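KaiC domain-containing protein (Pyrococcus horikoshii, PDB 2ZTS) probably binds and hydrolyses ATP as a KaiC-like P-loop ATPase, and here holds ADP and magnesium in a six-subunit assembly. Local coordinates at residues 53-58 against 86-91; 177-182 against 193-198. All blocks are in the same frame, centred on the assembly; numbering follows the deposited sequence.

Contact 1. Residues 53-58 against 86-91; sequences KGAEEY and EKYEKE
Y88 of the short helix 85-90 meets A55 and E56 near the C-terminal end of helix 43-58. Helix 43-58 starts at K43, the ADP-binding lysine of the P-loop in this KaiC-like fold. The contact is a small helix-to-helix junction, away from the nucleotide. The CA atoms of A55 and Y88 are 7.3 Å apart. A55 CB makes only a loose apolar touch, 4.4 Å from Y88 CD1. The far end of the ring packs more closely. Y88 OH comes to 3.0 Å from E56 CG, a short, rather crowded approach and not a hydrogen bond. E56 CB stands 3.8 Å from Y88 CZ, and CB and CG of the glutamate together meet the phenol end obliquely. The E56 carboxylate takes no part in this touch. Its plane is turned 69° from the ring. The chain leaves with CG anti to the backbone N (chi1 -174°) and bends at chi2. This carries the carboxylate toward K53, one turn back on the same helix. K53 NZ meets the syn lone pair of E56 OE1 in a 2.9 Å salt bridge. The Y88 ring also meets that of Y52 at about a right angle, and E89 is tied to R75 of helix 71-79 by a salt bridge. A55 and Y88 both rest on I94 of strand 94-97, an outermost strand of the large sheet within this chain. Both helices thus pack on one end of that strand.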
loop_
_atom_site.group_PDB
_atom_site.type_symbol
_atom_site.label_atom_id
_atom_site.label_comp_id
_atom_site.label_asym_id
_atom_site.label_seq_id
_atom_site.Cartn_x
_atom_site.Cartn_y
_atom_site.Cartn_z
ATOM N N LYS C 53 -10.774 -6.126 39.635
ATOM C CA LYS C 53 -9.950 -6.870 40.566
ATOM C C LYS C 53 -9.068 -5.932 41.404
ATOM O O LYS C 53 -8.800 -6.193 42.568
ATOM C CB LYS C 53 -9.073 -7.905 39.870
ATOM C CG LYS C 53 -9.829 -9.064 39.296
ATOM C CD LYS C 53 -10.666 -9.771 40.368
ATOM C CE LYS C 53 -11.062 -11.182 40.005
ATOM N NZ LYS C 53 -12.093 -11.678 40.952
ATOM N N GLY C 54 -8.591 -4.864 40.801
ATOM C CA GLY C 54 -7.924 -3.868 41.586
ATOM C C GLY C 54 -8.762 -3.513 42.822
ATOM O O GLY C 54 -8.260 -3.566 43.927
ATOM N N ALA C 55 -10.028 -3.175 42.618
ATOM C CA ALA C 55 -10.923 -2.766 43.685
ATOM C C ALA C 55 -11.334 -3.899 44.649
ATOM O O ALA C 55 -11.330 -3.705 45.874
ATOM C CB ALA C 55 -12.178 -2.105 43.094
ATOM N N GLU C 56 -11.704 -5.050 44.089
ATOM C CA GLU C 56 -12.302 -6.153 44.822
ATOM C C GLU C 56 -11.276 -6.969 45.582
ATOM O O GLU C 56 -11.529 -7.388 46.687
ATOM C CB GLU C 56 -13.039 -7.095 43.855
ATOM C CG GLU C 56 -13.833 -8.201 44.551
ATOM C CD GLU C 56 -13.718 -9.579 43.932
ATOM O OE1 GLU C 56 -12.962 -9.774 42.950
ATOM O OE2 GLU C 56 -14.410 -10.493 44.439
ATOM N N GLU C 57 -10.139 -7.263 44.967
ATOM C CA GLU C 57 -9.142 -8.155 45.577
ATOM C C GLU C 57 -8.074 -7.360 46.324
ATOM O O GLU C 57 -7.601 -7.796 47.357
ATOM C CB GLU C 57 -8.462 -9.065 44.515
ATOM C CG GLU C 57 -8.938 -10.508 44.427
ATOM C CD GLU C 57 -7.809 -11.454 44.047
ATOM O OE1 GLU C 57 -7.421 -11.452 42.860
ATOM O OE2 GLU C 57 -7.306 -12.203 44.932
ATOM N N TYR C 58 -7.674 -6.216 45.781
ATOM C CA TYR C 58 -6.539 -5.445 46.318
ATOM C C TYR C 58 -6.928 -4.106 46.906
ATOM O O TYR C 58 -6.059 -3.364 47.290
ATOM C CB TYR C 58 -5.447 -5.235 45.242
ATOM C CG TYR C 58 -5.096 -6.490 44.492
ATOM C CD1 TYR C 58 -4.516 -7.565 45.150
ATOM C CD2 TYR C 58 -5.366 -6.621 43.117
ATOM C CE1 TYR C 58 -4.206 -8.746 44.496
ATOM C CE2 TYR C 58 -5.054 -7.821 42.421
ATOM C CZ TYR C 58 -4.467 -8.868 43.133
ATOM O OH TYR C 58 -4.167 -10.031 42.526
ATOM N N GLU C 86 -21.426 -2.178 40.032
ATOM C CA GLU C 86 -22.179 -1.175 40.764
ATOM C C GLU C 86 -21.937 -1.236 42.295
ATOM O O GLU C 86 -21.860 -0.181 42.954
ATOM C CB GLU C 86 -23.635 -1.136 40.359
ATOM C CG GLU C 86 -24.529 -2.287 40.803
ATOM C CD GLU C 86 -26.015 -1.980 40.551
ATOM O OE1 GLU C 86 -26.890 -2.770 41.007
ATOM O OE2 GLU C 86 -26.303 -0.937 39.897
ATOM N N LYS C 87 -21.744 -2.449 42.836
ATOM C CA LYS C 87 -21.443 -2.602 44.257
ATOM C C LYS C 87 -20.245 -1.722 44.636
ATOM O O LYS C 87 -20.296 -0.977 45.618
ATOM C CB LYS C 87 -21.187 -4.072 44.580
ATOM C CG LYS C 87 -20.842 -4.348 46.055
ATOM C CD LYS C 87 -20.232 -5.735 46.228
ATOM C CE LYS C 87 -19.930 -6.042 47.695
ATOM N NZ LYS C 87 -18.910 -5.079 48.254
ATOM N N TYR C 88 -19.171 -1.758 43.836
ATOM C CA TYR C 88 -17.963 -0.981 44.175
ATOM C C TYR C 88 -18.093 0.491 43.850
ATOM O O TYR C 88 -17.477 1.316 44.510
ATOM C CB TYR C 88 -16.688 -1.644 43.591
ATOM C CG TYR C 88 -16.417 -2.972 44.258
ATOM C CD1 TYR C 88 -15.736 -3.042 45.465
ATOM C CD2 TYR C 88 -16.922 -4.136 43.729
ATOM C CE1 TYR C 88 -15.559 -4.241 46.104
ATOM C CE2 TYR C 88 -16.721 -5.337 44.326
ATOM C CZ TYR C 88 -16.046 -5.391 45.528
ATOM O OH TYR C 88 -15.843 -6.631 46.121
ATOM N N GLU C 89 -18.947 0.835 42.889
ATOM C CA GLU C 89 -19.318 2.210 42.622
ATOM C C GLU C 89 -20.001 2.866 43.828
ATOM O O GLU C 89 -19.685 4.009 44.160
ATOM C CB GLU C 89 -20.239 2.289 41.395
ATOM C CG GLU C 89 -19.511 2.106 40.055
ATOM C CD GLU C 89 -20.473 2.004 38.885
ATOM O OE1 GLU C 89 -20.748 3.026 38.256
ATOM O OE2 GLU C 89 -21.019 0.927 38.645
ATOM N N LYS C 90 -20.934 2.155 44.473
ATOM C CA LYS C 90 -21.664 2.713 45.630
ATOM C C LYS C 90 -20.677 2.880 46.777
ATOM O O LYS C 90 -20.693 3.915 47.458
ATOM C CB LYS C 90 -22.856 1.846 46.053
ATOM C CG LYS C 90 -23.732 1.326 44.917
ATOM C CD LYS C 90 -25.225 1.404 45.215
ATOM C CE LYS C 90 -25.659 0.416 46.297
ATOM N NZ LYS C 90 -26.422 1.124 47.409
ATOM N N GLU C 91 -19.758 1.917 46.927
ATOM C CA GLU C 91 -18.649 2.054 47.895
ATOM C C GLU C 91 -17.575 3.090 47.503
ATOM O O GLU C 91 -16.586 3.221 48.209
ATOM C CB GLU C 91 -17.954 0.699 48.148
ATOM C CG GLU C 91 -18.788 -0.301 48.932
ATOM C CD GLU C 91 -18.258 -1.740 48.904
ATOM O OE1 GLU C 91 -17.021 -1.944 48.895
ATOM O OE2 GLU C 91 -19.106 -2.675 48.916
#

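Contact 2. Residues 177-182 against 193-198; sequences LTTEAP and GIEEFI
T179 and E195 join strand 174-179 to the loop that leads on to strand 201-209. E195 begins a 3-10 turn (195-197), and its buried carboxylate holds this loop against the strand beside the P-loop. The polar link is one short hydrogen bond. T179 OG1 donates to the anti lone pair of E195 OE2 over 2.6 Å. OG1 lies anti to the threonine's backbone N (chi1 -172°), which turns the hydroxyl to the loop. The other oxygen serves the loop itself. E195 OE1 accepts from the backbone N of I194 at 3.2 Å, nearly along its C-O axis, with an N-H...O angle of 160°. Weak bonds from R191 N to OE2 and from Y192 N to OE1 add to the grip. With an alanine here in place of E195, the T179 hydroxyl and the I194 amide would probably lose their acceptor, leaving the loop freer to shift. The apolar link is a single methyl pair. L177 CD1 is 3.8 Å from I198 CD1, and the two side chains cross at about a right angle. Close by, E180 forms a salt bridge with the ADP-binding K43, and G193 O accepts a hydrogen bond from R191 of the second subunit. Strand 174-179 runs between strands 138-142 and 32-36, with L177, T179 and E195 also packing on helix 144-149 and I198 reaching helix 157-171.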
loop_
_atom_site.group_PDB
_atom_site.type_symbol
_atom_site.label_atom_id
_atom_site.label_comp_id
_atom_site.label_asym_id
_atom_site.label_seq_id
_atom_site.Cartn_x
_atom_site.Cartn_y
_atom_site.Cartn_z
ATOM N N LEU C 177 -4.335 1.883 28.429
ATOM C CA LEU C 177 -4.978 2.498 27.272
ATOM C C LEU C 177 -5.118 1.414 26.248
ATOM O O LEU C 177 -4.173 0.641 26.019
ATOM C CB LEU C 177 -4.095 3.596 26.639
ATOM C CG LEU C 177 -3.499 4.653 27.575
ATOM C CD1 LEU C 177 -2.477 5.502 26.879
ATOM C CD2 LEU C 177 -4.626 5.527 28.103
ATOM N N THR C 178 -6.269 1.350 25.606
ATOM C CA THR C 178 -6.508 0.323 24.603
ATOM C C THR C 178 -6.518 0.938 23.242
ATOM O O THR C 178 -6.970 2.083 23.091
ATOM C CB THR C 178 -7.811 -0.410 24.843
ATOM O OG1 THR C 178 -8.923 0.451 24.586
ATOM C CG2 THR C 178 -7.939 -0.802 26.326
ATOM N N THR C 179 -5.989 0.200 22.266
ATOM C CA THR C 179 -6.112 0.581 20.872
ATOM C C THR C 179 -6.282 -0.670 20.007
ATOM O O THR C 179 -6.097 -1.798 20.477
ATOM C CB THR C 179 -4.952 1.454 20.447
ATOM O OG1 THR C 179 -5.176 1.977 19.128
ATOM C CG2 THR C 179 -3.690 0.658 20.302
ATOM N N GLU C 180 -6.714 -0.478 18.761
ATOM C CA GLU C 180 -7.086 -1.614 17.927
ATOM C C GLU C 180 -6.569 -1.502 16.489
ATOM O O GLU C 180 -6.996 -0.588 15.785
ATOM C CB GLU C 180 -8.602 -1.724 17.944
ATOM C CG GLU C 180 -9.219 -2.915 17.180
ATOM C CD GLU C 180 -10.715 -3.118 17.524
ATOM O OE1 GLU C 180 -11.044 -3.351 18.741
ATOM O OE2 GLU C 180 -11.543 -3.062 16.565
ATOM N N ALA C 181 -5.644 -2.403 16.125
ATOM C CA ALA C 181 -5.240 -2.797 14.735
ATOM C C ALA C 181 -5.237 -4.368 14.509
ATOM O O ALA C 181 -5.091 -5.120 15.483
ATOM C CB ALA C 181 -3.832 -2.301 14.458
ATOM N N PRO C 182 -5.317 -4.857 13.253
ATOM C CA PRO C 182 -5.464 -6.317 12.998
ATOM C C PRO C 182 -4.399 -7.267 13.599
ATOM O O PRO C 182 -3.287 -7.433 13.071
ATOM C CB PRO C 182 -5.483 -6.427 11.437
ATOM C CG PRO C 182 -4.857 -5.103 10.880
ATOM C CD PRO C 182 -5.297 -4.080 11.974
ATOM N N GLY C 193 -0.216 4.671 14.930
ATOM C CA GLY C 193 1.259 4.748 14.881
ATOM C C GLY C 193 1.829 5.715 15.885
ATOM O O GLY C 193 3.007 6.085 15.789
ATOM N N ILE C 194 1.006 6.130 16.843
ATOM C CA ILE C 194 1.358 7.211 17.787
ATOM C C ILE C 194 1.204 6.718 19.242
ATOM O O ILE C 194 1.927 7.124 20.124
ATOM C CB ILE C 194 0.443 8.428 17.528
ATOM C CG1 ILE C 194 0.584 8.931 16.069
ATOM C CG2 ILE C 194 0.745 9.508 18.464
ATOM C CD1 ILE C 194 -0.501 9.936 15.624
ATOM N N GLU C 195 0.185 5.892 19.472
ATOM C CA GLU C 195 -0.198 5.469 20.783
ATOM C C GLU C 195 1.000 4.930 21.588
ATOM O O GLU C 195 1.086 5.163 22.796
ATOM C CB GLU C 195 -1.275 4.382 20.667
ATOM C CG GLU C 195 -2.573 4.851 20.055
ATOM C CD GLU C 195 -2.690 4.548 18.555
ATOM O OE1 GLU C 195 -1.862 5.073 17.791
ATOM O OE2 GLU C 195 -3.572 3.729 18.182
ATOM N N GLU C 196 1.843 4.116 20.949
ATOM C CA GLU C 196 3.031 3.524 21.603
ATOM C C GLU C 196 4.077 4.550 22.094
ATOM O O GLU C 196 4.848 4.251 23.016
ATOM C CB GLU C 196 3.708 2.537 20.645
ATOM C CG GLU C 196 4.075 3.144 19.307
ATOM C CD GLU C 196 3.062 2.887 18.189
ATOM O OE1 GLU C 196 1.836 3.087 18.348
ATOM O OE2 GLU C 196 3.502 2.579 17.098
ATOM N N PHE C 197 4.110 5.745 21.505
ATOM C CA PHE C 197 4.976 6.807 21.995
ATOM C C PHE C 197 4.564 7.460 23.333
ATOM O O PHE C 197 5.310 8.301 23.826
ATOM C CB PHE C 197 5.181 7.886 20.924
ATOM C CG PHE C 197 5.884 7.368 19.728
ATOM C CD1 PHE C 197 7.267 7.268 19.725
ATOM C CD2 PHE C 197 5.165 6.862 18.661
ATOM C CE1 PHE C 197 7.911 6.730 18.659
ATOM C CE2 PHE C 197 5.808 6.336 17.578
ATOM C CZ PHE C 197 7.165 6.256 17.564
ATOM N N ILE C 198 3.365 7.174 23.857
ATOM C CA ILE C 198 3.012 7.671 25.192
ATOM C C ILE C 198 2.893 6.547 26.206
ATOM O O ILE C 198 2.374 6.727 27.269
ATOM C CB ILE C 198 1.734 8.553 25.152
ATOM C CG1 ILE C 198 0.493 7.753 24.819
ATOM C CG2 ILE C 198 1.921 9.723 24.144
ATOM C CD1 ILE C 198 -0.804 8.461 25.199
#

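Overall arrangement
The two contacts lie on opposite sides of the chain's centre, with their centres 28 Å apart and nearest atoms about 15 Å apart. They hold different elements of one KaiC domain. Contact 1 joins two helices near an outermost strand of the large sheet within this chain and is only partly buried. Contact 2 joins an inner strand to its following loop, and all its touching residues are buried. The chemistry follows. In contact 1 the glutamate offers its methylenes to a ring and turns its charge to a lysine. In contact 2 the glutamate's carboxylate itself makes the link. Contact 2 alone lies near the nucleotide site and the neighbouring subunits.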